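Local coordinates for protein putative branched-chain amino acid ABC transporter (Rhodospirillum rubrum ATCC 11170, PDB 3HUT) that probably binds branched-chain or related amino acids outside the cytoplasmic membrane and delivers them to an ABC transporter for uptake, at residues L30-F35 against R44-L49; F24-R29 against T269-I274. All blocks are in the same frame, centred on the assembly; numbering follows the deposited sequence.

Contact 1: residues L30-F35 against R44-L49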
loop_
_atom_site.group_PDB
_atom_site.type_symbol
_atom_site.label_atom_id
_atom_site.label_comp_id
_atom_site.label_asym_id
_atom_site.label_seq_id
_atom_site.Cartn_x
_atom_site.Cartn_y
_atom_site.Cartn_z
ATOM N N LEU A 30 3.295 6.466 17.849
ATOM C CA LEU A 30 1.953 6.158 18.337
ATOM C C LEU A 30 1.798 4.664 18.636
ATOM O O LEU A 30 1.327 4.278 19.704
ATOM C CB LEU A 30 0.916 6.586 17.299
ATOM C CG LEU A 30 -0.539 6.713 17.751
ATOM C CD1 LEU A 30 -0.646 7.751 18.854
ATOM C CD2 LEU A 30 -1.399 7.131 16.567
ATOM N N GLN A 31 2.194 3.831 17.681
ATOM C CA GLN A 31 2.100 2.379 17.824
ATOM C C GLN A 31 2.974 1.856 18.971
ATOM O O GLN A 31 2.515 1.086 19.823
ATOM C CB GLN A 31 2.518 1.715 16.511
ATOM C CG GLN A 31 2.216 0.224 16.396
ATOM C CD GLN A 31 0.727 -0.076 16.294
ATOM O OE1 GLN A 31 0.030 -0.194 17.308
ATOM N NE2 GLN A 31 0.230 -0.192 15.062
ATOM N N LEU A 32 4.237 2.269 18.985
ATOM C CA LEU A 32 5.167 1.827 20.015
ATOM C C LEU A 32 4.673 2.209 21.405
ATOM O O LEU A 32 4.658 1.383 22.319
ATOM C CB LEU A 32 6.553 2.434 19.779
ATOM C CG LEU A 32 7.656 1.927 20.710
ATOM C CD1 LEU A 32 7.897 0.443 20.449
ATOM C CD2 LEU A 32 8.926 2.720 20.482
ATOM N N ASP A 33 4.263 3.461 21.569
ATOM C CA ASP A 33 3.783 3.902 22.866
ATOM C C ASP A 33 2.603 3.053 23.324
ATOM O O ASP A 33 2.544 2.650 24.487
ATOM C CB ASP A 33 3.403 5.387 22.825
ATOM C CG ASP A 33 4.619 6.297 22.799
ATOM O OD1 ASP A 33 5.754 5.796 22.967
ATOM O OD2 ASP A 33 4.441 7.517 22.616
ATOM N N ARG A 34 1.676 2.756 22.413
ATOM C CA ARG A 34 0.517 1.938 22.777
ATOM C C ARG A 34 0.956 0.542 23.184
ATOM O O ARG A 34 0.500 0.008 24.195
ATOM C CB ARG A 34 -0.470 1.822 21.613
ATOM C CG ARG A 34 -1.050 3.137 21.152
ATOM C CD ARG A 34 -2.278 2.922 20.284
ATOM N NE ARG A 34 -2.547 4.079 19.434
ATOM C CZ ARG A 34 -3.618 4.209 18.657
ATOM N NH1 ARG A 34 -4.542 3.256 18.623
ATOM N NH2 ARG A 34 -3.754 5.284 17.892
ATOM N N PHE A 35 1.842 -0.045 22.386
ATOM C CA PHE A 35 2.351 -1.385 22.646
ATOM C C PHE A 35 2.987 -1.467 24.034
ATOM O O PHE A 35 2.638 -2.334 24.836
ATOM C CB PHE A 35 3.383 -1.766 21.577
ATOM C CG PHE A 35 3.863 -3.189 21.671
ATOM C CD1 PHE A 35 3.068 -4.238 21.221
ATOM C CD2 PHE A 35 5.112 -3.479 22.212
ATOM C CE1 PHE A 35 3.512 -5.559 21.305
ATOM C CE2 PHE A 35 5.564 -4.789 22.301
ATOM C CZ PHE A 35 4.762 -5.834 21.848
ATOM N N ARG A 44 8.434 -6.657 29.207
ATOM C CA ARG A 44 9.683 -6.082 28.724
ATOM C C ARG A 44 9.383 -5.081 27.610
ATOM O O ARG A 44 8.835 -5.444 26.571
ATOM C CB ARG A 44 10.601 -7.185 28.192
ATOM C CG ARG A 44 12.023 -6.718 27.916
ATOM C CD ARG A 44 12.896 -7.857 27.403
ATOM N NE ARG A 44 14.270 -7.412 27.194
ATOM C CZ ARG A 44 15.273 -8.203 26.830
ATOM N NH1 ARG A 44 15.064 -9.499 26.628
ATOM N NH2 ARG A 44 16.490 -7.699 26.682
ATOM N N PRO A 45 9.736 -3.803 27.817
ATOM C CA PRO A 45 9.489 -2.765 26.810
ATOM C C PRO A 45 10.317 -2.923 25.542
ATOM O O PRO A 45 11.318 -3.648 25.512
ATOM C CB PRO A 45 9.824 -1.478 27.557
ATOM C CG PRO A 45 10.922 -1.915 28.476
ATOM C CD PRO A 45 10.399 -3.232 29.002
ATOM N N VAL A 46 9.880 -2.244 24.490
ATOM C CA VAL A 46 10.575 -2.277 23.215
ATOM C C VAL A 46 10.913 -0.844 22.847
ATOM O O VAL A 46 10.106 0.060 23.055
ATOM C CB VAL A 46 9.694 -2.862 22.086
ATOM C CG1 VAL A 46 10.488 -2.909 20.787
ATOM C CG2 VAL A 46 9.205 -4.252 22.459
ATOM N N ASP A 47 12.108 -0.634 22.315
ATOM C CA ASP A 47 12.501 0.706 21.902
ATOM C C ASP A 47 12.977 0.634 20.465
ATOM O O ASP A 47 13.436 -0.411 20.009
ATOM C CB ASP A 47 13.608 1.253 22.801
ATOM C CG ASP A 47 13.843 2.739 22.592
ATOM O OD1 ASP A 47 12.847 3.478 22.416
ATOM O OD2 ASP A 47 15.017 3.167 22.613
ATOM N N ILE A 48 12.850 1.743 19.749
ATOM C CA ILE A 48 13.270 1.791 18.360
ATOM C C ILE A 48 14.467 2.719 18.163
ATOM O O ILE A 48 14.490 3.853 18.649
ATOM C CB ILE A 48 12.115 2.259 17.439
ATOM C CG1 ILE A 48 11.018 1.189 17.398
ATOM C CG2 ILE A 48 12.643 2.548 16.043
ATOM C CD1 ILE A 48 9.787 1.597 16.611
ATOM N N LEU A 49 15.464 2.210 17.456
ATOM C CA LEU A 49 16.659 2.973 17.146
ATOM C C LEU A 49 16.514 3.408 15.690
ATOM O O LEU A 49 16.563 2.584 14.774
ATOM C CB LEU A 49 17.901 2.096 17.322
ATOM C CG LEU A 49 19.277 2.763 17.234
ATOM C CD1 LEU A 49 20.348 1.789 17.734
ATOM C CD2 LEU A 49 19.558 3.193 15.807
#
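Leu32 reaches from its helix onto the strand segment 46-49, and its isobutyl end lies across the backbone of Val46. Its CB points at the strand, and with CG trans to the backbone N (chi1 -174°) the fork of the side chain is carried on in that direction. CG itself comes 3.9 Å from Val46 O. Both methyls beyond it border the same oxygen: CD1 presses on the peptide of Val46, 3.4 Å from Val46 O, and also faces Val46 CB at 4.1 Å, while CD2 stays beside Val46 O as it reaches Ile48, 4.0 Å from Ile48 CG1, and brushes the backbone of Asp47. Leu32 and Ile48 run past each other in opposite senses, so they meet along their flanks. One turn further on, Phe35 brings the edge of its ring to Val46, with CE2 3.7 Å from Val46 CG2 and the methyl close to the ring plane. Val46 is thus touched by both helical residues, Leu32 at its CB and Phe35 at its CG2. No hydrogen bond spans the two segments; apart from Leu32 resting on the strand backbone, apolar side chains meet apolar side chains. The short axes approach to 9.1 Å and run nearly antiparallel, at 158°. This is the return half of a beta-alpha-beta unit: strand 5-11 leads into helix 18-37, which comes back to strand 46-52, an edge strand of the five-stranded parallel sheet. Strand 5-11 pairs beside it, its Leu7 and Tyr9 touching Val46 and Ile48, and Leu290 of helix 277-296 packs against both Phe35 and Val46.

Contact 2: residues F24-R29 against T269-I274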
loop_
_atom_site.group_PDB
_atom_site.type_symbol
_atom_site.label_atom_id
_atom_site.label_comp_id
_atom_site.label_asym_id
_atom_site.label_seq_id
_atom_site.Cartn_x
_atom_site.Cartn_y
_atom_site.Cartn_z
ATOM N N PHE A 24 6.564 8.411 9.075
ATOM C CA PHE A 24 6.876 7.058 9.522
ATOM C C PHE A 24 7.143 7.127 11.020
ATOM O O PHE A 24 6.678 6.289 11.795
ATOM C CB PHE A 24 8.140 6.532 8.828
ATOM C CG PHE A 24 7.894 5.878 7.494
ATOM C CD1 PHE A 24 6.631 5.884 6.904
ATOM C CD2 PHE A 24 8.945 5.257 6.820
ATOM C CE1 PHE A 24 6.417 5.278 5.661
ATOM C CE2 PHE A 24 8.742 4.649 5.583
ATOM C CZ PHE A 24 7.476 4.661 5.001
ATOM N N GLN A 25 7.906 8.137 11.419
ATOM C CA GLN A 25 8.258 8.321 12.818
ATOM C C GLN A 25 7.046 8.732 13.653
ATOM O O GLN A 25 6.917 8.325 14.804
ATOM C CB GLN A 25 9.382 9.355 12.937
ATOM C CG GLN A 25 9.977 9.478 14.327
ATOM C CD GLN A 25 11.384 10.052 14.304
ATOM O OE1 GLN A 25 11.638 11.074 13.667
ATOM N NE2 GLN A 25 12.306 9.393 15.002
ATOM N N GLU A 26 6.156 9.533 13.075
ATOM C CA GLU A 26 4.962 9.954 13.798
ATOM C C GLU A 26 4.091 8.727 14.073
ATOM O O GLU A 26 3.604 8.529 15.183
ATOM C CB GLU A 26 4.173 10.978 12.981
ATOM C CG GLU A 26 4.899 12.301 12.764
ATOM C CD GLU A 26 4.027 13.339 12.081
ATOM O OE1 GLU A 26 3.325 12.986 11.109
ATOM O OE2 GLU A 26 4.049 14.513 12.508
ATOM N N ALA A 27 3.915 7.898 13.051
ATOM C CA ALA A 27 3.111 6.691 13.172
ATOM C C ALA A 27 3.781 5.682 14.098
ATOM O O ALA A 27 3.121 5.060 14.935
ATOM C CB ALA A 27 2.892 6.075 11.796
ATOM N N ALA A 28 5.093 5.522 13.949
ATOM C CA ALA A 28 5.851 4.583 14.775
ATOM C C ALA A 28 5.682 4.885 16.257
ATOM O O ALA A 28 5.419 3.990 17.065
ATOM C CB ALA A 28 7.331 4.637 14.406
ATOM N N ARG A 29 5.839 6.155 16.604
ATOM C CA ARG A 29 5.719 6.608 17.984
ATOM C C ARG A 29 4.369 6.232 18.594
ATOM O O ARG A 29 4.303 5.739 19.717
ATOM C CB ARG A 29 5.924 8.128 18.028
ATOM C CG ARG A 29 5.419 8.835 19.280
ATOM C CD ARG A 29 6.284 8.574 20.501
ATOM N NE ARG A 29 5.954 9.502 21.583
ATOM C CZ ARG A 29 6.501 9.475 22.794
ATOM N NH1 ARG A 29 7.415 8.561 23.091
ATOM N NH2 ARG A 29 6.138 10.367 23.708
ATOM N N THR A 269 -5.292 14.085 16.357
ATOM C CA THR A 269 -5.266 14.736 17.658
ATOM C C THR A 269 -3.839 15.038 18.105
ATOM O O THR A 269 -3.531 16.141 18.561
ATOM C CB THR A 269 -5.935 13.852 18.727
ATOM O OG1 THR A 269 -7.340 13.772 18.462
ATOM C CG2 THR A 269 -5.713 14.425 20.124
ATOM N N LEU A 270 -2.969 14.049 17.963
ATOM C CA LEU A 270 -1.584 14.194 18.378
ATOM C C LEU A 270 -0.697 14.986 17.427
ATOM O O LEU A 270 0.154 15.754 17.874
ATOM C CB LEU A 270 -0.974 12.808 18.599
ATOM C CG LEU A 270 0.499 12.743 18.999
ATOM C CD1 LEU A 270 0.728 13.544 20.271
ATOM C CD2 LEU A 270 0.900 11.288 19.199
ATOM N N TYR A 271 -0.901 14.816 16.126
ATOM C CA TYR A 271 -0.066 15.490 15.133
ATOM C C TYR A 271 -0.689 16.668 14.392
ATOM O O TYR A 271 -0.003 17.365 13.637
ATOM C CB TYR A 271 0.453 14.448 14.138
ATOM C CG TYR A 271 1.249 13.365 14.828
ATOM C CD1 TYR A 271 2.426 13.674 15.509
ATOM C CD2 TYR A 271 0.808 12.042 14.846
ATOM C CE1 TYR A 271 3.143 12.701 16.193
ATOM C CE2 TYR A 271 1.522 11.055 15.532
ATOM C CZ TYR A 271 2.688 11.395 16.203
ATOM O OH TYR A 271 3.399 10.440 16.892
ATOM N N GLY A 272 -1.980 16.892 14.606
ATOM C CA GLY A 272 -2.652 18.006 13.960
ATOM C C GLY A 272 -2.736 17.952 12.445
ATOM O O GLY A 272 -2.838 18.990 11.789
ATOM N N ALA A 273 -2.695 16.751 11.879
ATOM C CA ALA A 273 -2.784 16.599 10.432
ATOM C C ALA A 273 -3.400 15.249 10.087
ATOM O O ALA A 273 -3.334 14.315 10.883
ATOM C CB ALA A 273 -1.398 16.723 9.802
ATOM N N ILE A 274 -4.001 15.152 8.904
ATOM C CA ILE A 274 -4.617 13.903 8.470
ATOM C C ILE A 274 -3.525 12.909 8.106
ATOM O O ILE A 274 -2.574 13.256 7.407
ATOM C CB ILE A 274 -5.547 14.117 7.241
ATOM C CG1 ILE A 274 -4.793 14.816 6.100
ATOM C CG2 ILE A 274 -6.745 14.953 7.641
ATOM C CD1 ILE A 274 -4.018 13.884 5.170
HETATM O O HOH W 1 3.034 16.966 12.824
#
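The carbonyl oxygen of Glu26 accepts a hydrogen bond from the phenol of Tyr271, with OH 2.6 Å from Glu26 O; the bond is short but its geometry is weak. The Glu26 side chain lies over the same ring. Its CB stands 3.6 Å from the centroid of the Tyr271 ring and 14° off the normal, a CH-pi contact, and the extended chain then runs back along the ring until OE2 is 3.5 Å from CD1 of Tyr271. The carboxylate is stacked on the ring, the planes 29° apart. Water 1 donates to Glu26 OE2 at 2.7 Å and, over a longer distance, to Tyr271 O, while a weak hydrogen bond links Glu26 OE1 and Tyr267 OH. The other face of the ring is covered by CG of Leu270. Arg29 adds its aliphatic CG, 3.5 Å from Tyr271 OH, and sends its guanidinium to Asp33. A phenylalanine in place of Tyr271 would probably keep the stack on Glu26 but leave the Glu26 carbonyl without its phenol partner. The end of helix 258-271 is thus held to helix 18-37 by one weak hydrogen bond, ring stacking and a bridging water, and the stacked carboxylate still keeps polar partners at both oxygens.

How the contacts relate
Both contacts draw on helix 18-37, contact 2 on its 24-29 part and contact 1 on the turns that follow, and their centres lie about 14 Å apart. Along the chain, contact 1 is nested within the loop closed by contact 2: its segments are local neighbours, whereas 239 residues separate those of contact 2. Helix 18-37 packs on the parallel sheet in contact 1 and meets the distant helix 258-271 in contact 2. The contacts touch where Leu30 CD1, in segment 30-35, lies 3.9 Å from Leu270 CD2. In this periplasmic binding protein fold, a late helix is thus brought back onto the domain built by the N-terminal sheet.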